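Local coordinates for high affinity transport system protein p37 (Mycoplasma hyorhinis, PDB 3EKI) that binds thiamine diphosphate outside the cell membrane as part of a high-affinity transport system, probably for uptake of the cofactor, at residues D237-W240 with N241-R244. Residues are numbered along the deposited sequence; the frame is centred on the assembly and turned at random.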
loop_
_atom_site.group_PDB
_atom_site.type_symbol
_atom_site.label_atom_id
_atom_site.label_comp_id
_atom_site.label_asym_id
_atom_site.label_seq_id
_atom_site.Cartn_x
_atom_site.Cartn_y
_atom_site.Cartn_z
ATOM N N ASP A 237 12.803 16.568 21.868
ATOM C CA ASP A 237 12.593 16.740 23.297
ATOM C C ASP A 237 11.512 15.804 23.829
ATOM O O ASP A 237 11.210 15.800 25.021
ATOM C CB ASP A 237 12.192 18.175 23.653
ATOM C CG ASP A 237 13.349 19.160 23.559
ATOM O OD1 ASP A 237 14.444 18.752 23.148
ATOM O OD2 ASP A 237 13.145 20.342 23.903
ATOM N N LYS A 238 10.912 15.044 22.911
ATOM C CA LYS A 238 9.776 14.165 23.202
ATOM C C LYS A 238 8.635 14.899 23.887
ATOM O O LYS A 238 7.954 14.428 24.785
ATOM C CB LYS A 238 10.225 12.913 23.958
ATOM C CG LYS A 238 11.211 12.084 23.164
ATOM C CD LYS A 238 11.660 10.812 23.838
ATOM C CE LYS A 238 12.765 10.118 23.044
ATOM N NZ LYS A 238 13.250 8.899 23.740
ATOM N N ASP A 239 8.332 16.098 23.426
ATOM C CA ASP A 239 7.244 16.945 23.887
ATOM C C ASP A 239 6.029 16.713 22.977
ATOM O O ASP A 239 5.789 17.379 21.988
ATOM C CB ASP A 239 7.671 18.392 23.917
ATOM C CG ASP A 239 6.600 19.346 24.396
ATOM O OD1 ASP A 239 5.475 18.918 24.750
ATOM O OD2 ASP A 239 6.923 20.564 24.403
ATOM N N TRP A 240 5.313 15.667 23.396
ATOM C CA TRP A 240 4.155 15.196 22.655
ATOM C C TRP A 240 3.102 16.282 22.561
ATOM O O TRP A 240 2.548 16.530 21.493
ATOM C CB TRP A 240 3.571 13.920 23.298
ATOM C CG TRP A 240 2.260 13.535 22.667
ATOM C CD1 TRP A 240 1.053 13.511 23.303
ATOM C CD2 TRP A 240 2.026 13.129 21.309
ATOM N NE1 TRP A 240 0.079 13.113 22.428
ATOM C CE2 TRP A 240 0.640 12.879 21.208
ATOM C CE3 TRP A 240 2.813 12.951 20.171
ATOM C CZ2 TRP A 240 0.069 12.461 20.000
ATOM C CZ3 TRP A 240 2.242 12.543 18.988
ATOM C CH2 TRP A 240 0.861 12.296 18.903
ATOM N N ASN A 241 2.755 16.953 23.647
ATOM C CA ASN A 241 1.738 17.985 23.619
ATOM C C ASN A 241 2.035 19.044 22.577
ATOM O O ASN A 241 1.178 19.392 21.769
ATOM C CB ASN A 241 1.650 18.631 25.006
ATOM C CG ASN A 241 0.556 19.672 25.026
ATOM O OD1 ASN A 241 -0.582 19.374 24.651
ATOM N ND2 ASN A 241 0.852 20.881 25.468
ATOM N N THR A 242 3.270 19.514 22.575
ATOM C CA THR A 242 3.657 20.546 21.624
ATOM C C THR A 242 3.656 20.019 20.192
ATOM O O THR A 242 3.163 20.707 19.281
ATOM C CB THR A 242 5.047 21.107 21.976
ATOM O OG1 THR A 242 4.958 21.712 23.279
ATOM C CG2 THR A 242 5.438 22.163 20.964
ATOM N N PHE A 243 4.184 18.796 20.066
ATOM C CA PHE A 243 4.229 18.171 18.748
ATOM C C PHE A 243 2.834 17.991 18.153
ATOM O O PHE A 243 2.466 18.472 17.075
ATOM C CB PHE A 243 4.957 16.840 18.847
ATOM C CG PHE A 243 5.137 16.128 17.519
ATOM C CD1 PHE A 243 4.233 15.183 17.093
ATOM C CD2 PHE A 243 6.231 16.426 16.720
ATOM C CE1 PHE A 243 4.463 14.545 15.895
ATOM C CE2 PHE A 243 6.452 15.796 15.517
ATOM C CZ PHE A 243 5.535 14.857 15.089
ATOM N N ARG A 244 2.006 17.300 18.928
ATOM C CA ARG A 244 0.623 17.043 18.547
ATOM C C ARG A 244 -0.154 18.314 18.200
ATOM O O ARG A 244 -0.923 18.327 17.238
ATOM C CB ARG A 244 -0.101 16.275 19.656
ATOM C CG ARG A 244 -1.523 15.871 19.305
ATOM C CD ARG A 244 -2.520 16.428 20.308
ATOM N NE ARG A 244 -2.406 15.778 21.610
ATOM C CZ ARG A 244 -2.056 16.403 22.729
ATOM N NH1 ARG A 244 -1.782 17.701 22.709
ATOM N NH2 ARG A 244 -1.977 15.732 23.870
HETATM O O HOH W 1 4.058 20.503 26.198
#
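One face of the Trp240 indole carries the aliphatic root of Arg244: CB of Arg244 sits 3.9 Å from the centroid of the six-membered ring, 16° off its normal, a CH-pi contact. Phe274 also stacks on the indole. Arg244 then bends at chi2 and chi3, bringing its guanidinium back beside the pyrrole end of the indole, the two planes 73° apart. At the guanidinium edge and in its plane lies OD1 of Asn241, which accepts a hydrogen bond from NH1 of Arg244 at 2.8 Å. Asp280 meets both, OD1 in a salt bridge with NE of Arg244 and OD2 accepting from NE1 of Trp240, so that one carboxylate ties the two side chains together. CZ3 of Trp240 meets CD1 of Phe243 obliquely at 3.8 Å, and Phe270 touches both rings.

The carboxylate of Asp239 is met from above its plane by both groups of Thr242: OG1 of Thr242 donates to OD2 of Asp239 at 2.5 Å, and N of Thr242 to OD1 of Asp239 at 3.2 Å. With its OG1 beside the backbone N (chi1 -62°), Thr242 presents hydroxyl and amide together. A water also donates to OD1 of Asp239, at 2.6 Å. The helical bonds begin here, from N of Phe243 to O of Asp239 (2.9 Å) and from N of Arg244 to O of Trp240 (2.7 Å).

Lys238, with positive phi, closes helix 225-236 in a Schellman motif, and Asp239 at once serves as N-cap of helix 240-245: a tight helix-to-helix turn whose aromatic side packs against helix 256-269 and strand 288-290.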